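Local coordinates for putative carbohydrate-active enzyme (Uncultured organism, PDB 5WH8), which probably hydrolyses O-glycosyl bonds of cellulose-type polysaccharides, this chain being the glycoside hydrolase family 5 TIM-barrel domain of a longer, multi-modular protein that is probably secreted, at residues Pro127-Met132 with Glu165-Val170; Val142-Cys147 with Lys173-Lys178; Phe238-Ala243 with Val249-Cys254. One frame throughout, in Å; residues are numbered along the deposited sequence.

From the N terminus, helix 122-135 supplies the first half of contact 1 and strand 142-145, the fourth of the barrel, the first half of contact 2. Helix 157-172 then closes contact 1, and the loop after it closes contact 2, so the two cross along the chain. Their centres are about 8 Å apart, and Lys173 and Asn174 of contact 2 reach back to Asp130 of contact 1. Contact 1 joins two successive outer helices to each other; contact 2 ties the loop after the second helix to the fourth strand. Contact 3 comes later and closes a short loop between strand 233-239 and helix 251-263, on the other side of the chain's centre. It shares the barrel sheet with contact 2.

Contact 1 of 3, residues Pro127-Met132 with Glu165-Val170; sequences PFWDYM and EAVIPV
In the outer helical layer of the (beta/alpha)8 barrel, Trp129 and Asp130 of helix 122-135 meet Val167 and Val170 of the next helix, 157-172. The two segments run nearly parallel, crossing at -24° with their axes 9.2 Å apart. In both valines CG1 does the touching. Val167 CG1 approaches the pyrrole end of the indole obliquely, 3.6 Å from Trp129 CD1. One turn further on, Val170 CG1 presses against the start of the Asp130 side chain, 3.6 Å from Asp130 CB and equally close to its CA. It is placed there because CG1 stands anti to the backbone N (chi1 171°) and thus projects toward the facing helix, crossing the Asp130 side chain at about a right angle. The interface is small and apolar. The carboxylate of Asp130 does its polar work elsewhere: OD1 forms a salt bridge with Lys173 NZ and probably accepts a hydrogen bond from Asn174 ND2. Within helix 122-135, Phe128 CE2 lies 3.6 Å above the indole plane of Trp129, over its centre, and so helps to fix the rotation of the Trp129 side chain. The indole is wedged between helix and barrel, meeting Trp108 edge-to-face and the ring of Tyr144, and touching Ile106 of strand 103-109; Val167 in turn packs on Ile146, just after strand 142-145.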
# COMPACT_ATOMS: atom_id res chain seq x y z
N PRO A 127 -19.01 -7.51 -0.22
CA PRO A 127 -19.54 -6.77 0.94
C PRO A 127 -18.50 -5.94 1.69
O PRO A 127 -18.83 -4.87 2.20
CB PRO A 127 -20.11 -7.87 1.85
CG PRO A 127 -19.74 -9.16 1.23
CD PRO A 127 -19.33 -8.94 -0.18
N PHE A 128 -17.25 -6.41 1.72
CA PHE A 128 -16.16 -5.63 2.31
C PHE A 128 -16.01 -4.30 1.61
O PHE A 128 -15.97 -3.25 2.26
CB PHE A 128 -14.84 -6.40 2.23
CG PHE A 128 -13.65 -5.63 2.74
CD1 PHE A 128 -13.36 -5.58 4.09
CD2 PHE A 128 -12.81 -4.97 1.86
CE1 PHE A 128 -12.25 -4.86 4.56
CE2 PHE A 128 -11.69 -4.24 2.32
CZ PHE A 128 -11.41 -4.22 3.66
N TRP A 129 -15.90 -4.32 0.28
CA TRP A 129 -15.62 -3.11 -0.45
C TRP A 129 -16.85 -2.21 -0.52
O TRP A 129 -16.71 -0.99 -0.55
CB TRP A 129 -15.06 -3.43 -1.83
CG TRP A 129 -13.58 -3.77 -1.76
CD1 TRP A 129 -12.97 -4.94 -2.12
CD2 TRP A 129 -12.54 -2.92 -1.24
NE1 TRP A 129 -11.61 -4.85 -1.88
CE2 TRP A 129 -11.33 -3.63 -1.33
CE3 TRP A 129 -12.53 -1.63 -0.70
CZ2 TRP A 129 -10.09 -3.06 -0.92
CZ3 TRP A 129 -11.32 -1.08 -0.28
CH2 TRP A 129 -10.11 -1.81 -0.38
N ASP A 130 -18.05 -2.80 -0.51
CA ASP A 130 -19.30 -2.02 -0.40
C ASP A 130 -19.29 -1.22 0.90
O ASP A 130 -19.50 0.00 0.90
CB ASP A 130 -20.51 -2.97 -0.46
CG ASP A 130 -21.85 -2.27 -0.77
OD1 ASP A 130 -21.90 -1.11 -1.21
OD2 ASP A 130 -22.89 -2.93 -0.59
N TYR A 131 -19.02 -1.90 2.00
CA TYR A 131 -18.93 -1.24 3.30
C TYR A 131 -17.84 -0.17 3.33
O TYR A 131 -18.09 0.97 3.73
CB TYR A 131 -18.70 -2.24 4.43
CG TYR A 131 -18.49 -1.49 5.72
CD1 TYR A 131 -19.58 -0.98 6.42
CD2 TYR A 131 -17.21 -1.22 6.20
CE1 TYR A 131 -19.40 -0.25 7.59
CE2 TYR A 131 -17.03 -0.48 7.36
CZ TYR A 131 -18.13 -0.00 8.06
OH TYR A 131 -17.99 0.73 9.22
N MET A 132 -16.61 -0.52 2.92
CA MET A 132 -15.51 0.42 3.11
C MET A 132 -15.66 1.69 2.28
O MET A 132 -15.33 2.79 2.74
CB MET A 132 -14.16 -0.25 2.80
CG MET A 132 -13.71 -1.23 3.90
SD MET A 132 -13.35 -0.37 5.46
CE MET A 132 -13.39 -1.70 6.62
N GLU A 165 -13.51 -5.69 -12.48
CA GLU A 165 -14.76 -5.21 -13.06
C GLU A 165 -15.98 -5.62 -12.22
O GLU A 165 -17.07 -5.07 -12.41
CB GLU A 165 -14.85 -5.70 -14.52
CG GLU A 165 -13.86 -4.94 -15.42
CD GLU A 165 -13.76 -5.45 -16.84
OE1 GLU A 165 -14.26 -6.55 -17.15
OE2 GLU A 165 -13.13 -4.74 -17.65
N ALA A 166 -15.79 -6.55 -11.28
CA ALA A 166 -16.81 -6.89 -10.27
C ALA A 166 -16.77 -5.94 -9.06
O ALA A 166 -17.81 -5.48 -8.58
CB ALA A 166 -16.65 -8.36 -9.79
N VAL A 167 -15.57 -5.66 -8.57
CA VAL A 167 -15.41 -4.86 -7.36
C VAL A 167 -15.47 -3.33 -7.60
O VAL A 167 -16.01 -2.60 -6.78
CB VAL A 167 -14.06 -5.23 -6.64
CG1 VAL A 167 -13.71 -4.26 -5.54
CG2 VAL A 167 -14.13 -6.68 -6.10
N ILE A 168 -14.89 -2.84 -8.69
CA ILE A 168 -14.78 -1.39 -8.86
C ILE A 168 -16.17 -0.73 -8.97
O ILE A 168 -16.37 0.33 -8.38
CB ILE A 168 -13.88 -1.02 -10.06
CG1 ILE A 168 -12.42 -1.35 -9.69
CG2 ILE A 168 -14.03 0.46 -10.44
CD1 ILE A 168 -11.44 -1.16 -10.81
N PRO A 169 -17.13 -1.35 -9.68
CA PRO A 169 -18.45 -0.70 -9.68
C PRO A 169 -19.10 -0.61 -8.29
O PRO A 169 -19.88 0.32 -8.02
CB PRO A 169 -19.28 -1.60 -10.62
CG PRO A 169 -18.25 -2.20 -11.54
CD PRO A 169 -17.06 -2.47 -10.63
N VAL A 170 -18.81 -1.57 -7.43
CA VAL A 170 -19.34 -1.58 -6.07
C VAL A 170 -18.72 -0.44 -5.26
O VAL A 170 -19.40 0.22 -4.47
CB VAL A 170 -19.06 -2.93 -5.39
CG1 VAL A 170 -19.39 -2.90 -3.92
CG2 VAL A 170 -19.83 -4.05 -6.10

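Contact 2 of 3, residues Val142-Cys147 with Lys173-Lys178; sequences VLYEIC and KNDPDK. With EDO (1,2-ethanediol), chain B.
Asp175 and Lys178, in the loop that leads from helix 157-172 to strand 180-182, reach back to Tyr144 and Val142 of strand 142-145. At its start Lys173 and Asn174 both point to Asp130 of helix 122-135, with a weak, secondary bond from Lys173 NZ to Asn174 OD1; Asn174 ND2 also hydrogen-bonds Ser133 OG. Next, Asp175 OD2 receives the Tyr144 OH proton on its anti lone pair, at 2.6 Å, with ring and carboxylate planes 83° apart. Lys178 NZ meets Asp175 OD2 on the syn side in a 2.7 Å salt bridge, so two donors grip this one oxygen of the buried Asp175. The root of the lysine packs on the strand, Lys178 CB lying obliquely by the ring, 3.7 Å from Tyr144 CE2, and Lys178 CG touching Val142 O at 3.3 Å. Bends at chi2, chi3 and chi4, each near 60°, then bring NZ back to Asp175, where carbonyls of Lys137 and Asp139 also hold it. A 1,2-ethanediol, probably from the crystallisation liquor, donates from O1 to Val142 O at 2.7 Å. Strand 142-145 runs between strands 103-109 and 180-182, and the Tyr144 side chain packs on Ile171 of helix 157-172.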
# COMPACT_ATOMS: atom_id res chain seq x y z
N VAL A 142 -7.78 8.13 2.10
CA VAL A 142 -7.73 6.69 1.82
C VAL A 142 -7.49 6.35 0.34
O VAL A 142 -7.89 7.08 -0.58
CB VAL A 142 -9.02 5.95 2.27
CG1 VAL A 142 -9.19 6.03 3.79
CG2 VAL A 142 -10.27 6.47 1.56
N LEU A 143 -6.80 5.23 0.13
CA LEU A 143 -6.65 4.62 -1.20
C LEU A 143 -7.10 3.17 -1.06
O LEU A 143 -6.87 2.56 -0.02
CB LEU A 143 -5.22 4.66 -1.73
CG LEU A 143 -4.62 6.05 -1.98
CD1 LEU A 143 -4.07 6.62 -0.68
CD2 LEU A 143 -3.50 6.01 -3.01
N TYR A 144 -7.71 2.61 -2.11
CA TYR A 144 -8.29 1.26 -2.05
C TYR A 144 -7.46 0.27 -2.89
O TYR A 144 -7.45 0.33 -4.13
CB TYR A 144 -9.76 1.31 -2.55
CG TYR A 144 -10.69 2.25 -1.78
CD1 TYR A 144 -10.64 2.34 -0.38
CD2 TYR A 144 -11.65 3.01 -2.45
CE1 TYR A 144 -11.52 3.17 0.31
CE2 TYR A 144 -12.51 3.84 -1.78
CZ TYR A 144 -12.44 3.92 -0.39
OH TYR A 144 -13.33 4.73 0.28
N GLU A 145 -6.75 -0.65 -2.23
CA GLU A 145 -5.94 -1.67 -2.90
C GLU A 145 -6.75 -2.97 -2.91
O GLU A 145 -6.82 -3.67 -1.89
CB GLU A 145 -4.58 -1.84 -2.20
CG GLU A 145 -3.66 -2.87 -2.84
CD GLU A 145 -2.26 -2.93 -2.23
OE1 GLU A 145 -2.02 -2.27 -1.20
OE2 GLU A 145 -1.42 -3.69 -2.77
N ILE A 146 -7.38 -3.28 -4.05
CA ILE A 146 -8.47 -4.26 -4.09
C ILE A 146 -8.01 -5.74 -4.12
O ILE A 146 -8.85 -6.63 -3.85
CB ILE A 146 -9.45 -3.94 -5.29
CG1 ILE A 146 -8.69 -3.86 -6.63
CG2 ILE A 146 -10.22 -2.65 -5.02
CD1 ILE A 146 -9.63 -3.90 -7.88
N CYS A 147 -6.75 -6.02 -4.45
CA CYS A 147 -6.18 -7.39 -4.42
C CYS A 147 -4.65 -7.40 -4.46
O CYS A 147 -4.03 -7.40 -5.52
CB CYS A 147 -6.73 -8.25 -5.59
SG CYS A 147 -6.62 -7.51 -7.24
N LYS A 173 -19.95 3.22 -6.92
CA LYS A 173 -21.33 3.66 -6.67
C LYS A 173 -21.42 4.44 -5.35
O LYS A 173 -22.31 5.27 -5.17
CB LYS A 173 -22.30 2.47 -6.65
CG LYS A 173 -22.28 1.62 -5.42
CD LYS A 173 -23.46 0.67 -5.41
CE LYS A 173 -23.32 -0.37 -4.31
NZ LYS A 173 -23.59 0.20 -2.98
N ASN A 174 -20.50 4.17 -4.42
CA ASN A 174 -20.43 4.86 -3.12
C ASN A 174 -19.43 6.01 -3.06
O ASN A 174 -19.66 7.02 -2.37
CB ASN A 174 -20.06 3.87 -2.02
CG ASN A 174 -21.09 2.78 -1.83
OD1 ASN A 174 -22.30 3.04 -1.85
ND2 ASN A 174 -20.62 1.56 -1.61
N ASP A 175 -18.30 5.84 -3.76
CA ASP A 175 -17.13 6.71 -3.62
C ASP A 175 -16.53 6.95 -5.02
O ASP A 175 -15.63 6.22 -5.47
CB ASP A 175 -16.13 6.06 -2.66
CG ASP A 175 -15.01 6.99 -2.26
OD1 ASP A 175 -14.91 8.10 -2.84
OD2 ASP A 175 -14.22 6.62 -1.35
N PRO A 176 -17.06 7.94 -5.73
CA PRO A 176 -16.74 8.10 -7.16
C PRO A 176 -15.30 8.49 -7.52
O PRO A 176 -14.89 8.21 -8.65
CB PRO A 176 -17.70 9.22 -7.60
CG PRO A 176 -18.80 9.19 -6.64
CD PRO A 176 -18.23 8.74 -5.33
N ASP A 177 -14.56 9.13 -6.62
CA ASP A 177 -13.28 9.77 -7.00
C ASP A 177 -12.00 9.20 -6.36
O ASP A 177 -10.88 9.57 -6.72
CB ASP A 177 -13.40 11.27 -6.71
CG ASP A 177 -14.43 11.95 -7.60
OD1 ASP A 177 -14.17 12.03 -8.81
OD2 ASP A 177 -15.49 12.36 -7.10
N LYS A 178 -12.16 8.30 -5.41
CA LYS A 178 -11.02 7.79 -4.63
C LYS A 178 -10.14 6.90 -5.50
O LYS A 178 -10.64 6.19 -6.36
CB LYS A 178 -11.57 7.03 -3.42
CG LYS A 178 -10.81 7.22 -2.09
CD LYS A 178 -10.71 8.66 -1.65
CE LYS A 178 -12.06 9.33 -1.44
NZ LYS A 178 -12.84 8.74 -0.30
C1 EDO B . -7.32 9.56 -2.80
O1 EDO B . -7.58 8.18 -3.00
C2 EDO B . -6.13 9.71 -1.89
O2 EDO B . -5.99 11.09 -1.58

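Contact 3 of 3, residues Phe238-Ala243 with Val249-Cys254; sequences FGTTQA and VYFDEC. With EDO (1,2-ethanediol), chain L.
The Tyr250 ring has the carbonyl oxygen of Thr240 at its edge, in plane, Tyr250 CD1 lying 3.8 Å from Thr240 O, while Gln242 CG approaches the ring obliquely and the amide of Gln242 stands perpendicular to it. One face of the Phe251 ring carries Val249 CG2, and the ring also stacks with Tyr302 of helix 298-307; the CB of Thr240 nears it obliquely, 3.9 Å from Phe251 CE1. The third ring, Phe238, meets sulfur: its CE2 is 3.8 Å from Cys254 SG, which sits 68° off the ring normal. With SG trans to the backbone N (chi1 -160°), the sulfur is carried toward Phe238 and Thr240 CG2. These residues belong to a beta-alpha-beta unit of the barrel, where the chain leaves strand 233-239, makes a short excursion and enters helix 251-263; in family 5 enzymes the C-terminal end of this seventh strand carries the nucleophile. Tyr250 is the N-cap residue. The excursion is closed by a 2.8 Å bond from Tyr250 N to Thr240 O. Val249 CA adds a 3.5 Å C-H contact to the same Thr240 O. The hydroxyl of Thr240 is engaged by Ser299. Farther out, a water links the side-chain oxygens of Gln242 and Tyr250, donating to Gln242 OE1 at 3.1 Å and sharing a 2.8 Å hydrogen bond with Tyr250 OH.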
# COMPACT_ATOMS: atom_id res chain seq x y z
N PHE A 238 7.43 -3.42 -1.12
CA PHE A 238 8.72 -3.93 -1.52
C PHE A 238 9.54 -4.27 -0.29
O PHE A 238 9.28 -3.76 0.81
CB PHE A 238 9.51 -2.92 -2.38
CG PHE A 238 10.11 -1.80 -1.56
CD1 PHE A 238 9.32 -0.71 -1.21
CD2 PHE A 238 11.42 -1.83 -1.11
CE1 PHE A 238 9.81 0.31 -0.42
CE2 PHE A 238 11.91 -0.82 -0.30
CZ PHE A 238 11.11 0.27 0.02
N GLY A 239 10.56 -5.09 -0.50
CA GLY A 239 11.47 -5.47 0.57
C GLY A 239 12.93 -5.34 0.19
O GLY A 239 13.30 -5.24 -0.99
N THR A 240 13.77 -5.35 1.21
CA THR A 240 15.22 -5.25 1.05
C THR A 240 15.88 -6.63 1.00
O THR A 240 17.09 -6.74 0.88
CB THR A 240 15.82 -4.47 2.22
OG1 THR A 240 15.46 -5.14 3.43
CG2 THR A 240 15.31 -3.05 2.26
N THR A 241 15.06 -7.66 1.15
CA THR A 241 15.49 -9.06 1.20
C THR A 241 15.09 -9.78 -0.09
O THR A 241 14.51 -9.18 -1.01
CB THR A 241 14.83 -9.76 2.39
OG1 THR A 241 13.41 -9.62 2.24
CG2 THR A 241 15.26 -9.15 3.70
N GLN A 242 15.39 -11.07 -0.17
CA GLN A 242 14.69 -11.93 -1.11
C GLN A 242 13.18 -11.97 -0.79
O GLN A 242 12.73 -11.58 0.30
CB GLN A 242 15.29 -13.34 -1.08
CG GLN A 242 16.74 -13.39 -1.54
CD GLN A 242 17.28 -14.80 -1.62
OE1 GLN A 242 18.24 -15.16 -0.90
NE2 GLN A 242 16.69 -15.60 -2.47
N ALA A 243 12.40 -12.45 -1.75
CA ALA A 243 10.95 -12.39 -1.66
C ALA A 243 10.29 -13.12 -0.47
O ALA A 243 9.15 -12.82 -0.13
CB ALA A 243 10.35 -12.91 -2.96
N VAL A 249 20.29 -9.00 3.41
CA VAL A 249 19.73 -7.72 2.94
C VAL A 249 20.58 -7.27 1.76
O VAL A 249 21.79 -7.51 1.71
CB VAL A 249 19.70 -6.62 4.04
CG1 VAL A 249 18.60 -6.94 5.07
CG2 VAL A 249 21.05 -6.47 4.70
N TYR A 250 19.91 -6.66 0.80
CA TYR A 250 20.49 -6.29 -0.50
C TYR A 250 20.31 -4.80 -0.77
O TYR A 250 19.52 -4.39 -1.61
CB TYR A 250 19.84 -7.13 -1.59
CG TYR A 250 20.09 -8.62 -1.46
CD1 TYR A 250 19.37 -9.40 -0.56
CD2 TYR A 250 21.03 -9.25 -2.25
CE1 TYR A 250 19.59 -10.77 -0.46
CE2 TYR A 250 21.26 -10.62 -2.14
CZ TYR A 250 20.55 -11.36 -1.24
OH TYR A 250 20.76 -12.74 -1.14
N PHE A 251 21.06 -3.99 -0.06
CA PHE A 251 20.87 -2.55 -0.10
C PHE A 251 21.40 -1.90 -1.39
O PHE A 251 20.87 -0.85 -1.80
CB PHE A 251 21.55 -1.91 1.12
CG PHE A 251 20.93 -2.27 2.44
CD1 PHE A 251 19.57 -2.48 2.58
CD2 PHE A 251 21.73 -2.40 3.56
CE1 PHE A 251 19.02 -2.80 3.81
CE2 PHE A 251 21.18 -2.72 4.81
CZ PHE A 251 19.82 -2.93 4.93
N ASP A 252 22.44 -2.47 -2.00
CA ASP A 252 22.93 -1.89 -3.26
C ASP A 252 21.86 -2.00 -4.36
O ASP A 252 21.59 -1.03 -5.09
CB ASP A 252 24.23 -2.58 -3.71
CG ASP A 252 25.42 -2.25 -2.81
OD1 ASP A 252 25.55 -1.08 -2.38
OD2 ASP A 252 26.22 -3.16 -2.53
N GLU A 253 21.22 -3.17 -4.47
CA GLU A 253 20.17 -3.35 -5.47
C GLU A 253 18.95 -2.51 -5.07
O GLU A 253 18.28 -1.92 -5.94
CB GLU A 253 19.80 -4.84 -5.64
CG GLU A 253 18.72 -5.11 -6.72
CD GLU A 253 19.20 -4.80 -8.14
OE1 GLU A 253 20.42 -4.91 -8.41
OE2 GLU A 253 18.33 -4.48 -8.99
N CYS A 254 18.65 -2.41 -3.78
CA CYS A 254 17.54 -1.55 -3.38
C CYS A 254 17.84 -0.08 -3.72
O CYS A 254 16.94 0.65 -4.11
CB CYS A 254 17.23 -1.70 -1.89
SG CYS A 254 15.55 -1.14 -1.46
C1 EDO L . 5.81 -10.58 1.82
O1 EDO L . 7.07 -11.24 2.08
C2 EDO L . 4.73 -11.66 1.81
O2 EDO L . 3.75 -11.33 0.80
O HOH W 1 20.19 -14.16 1.25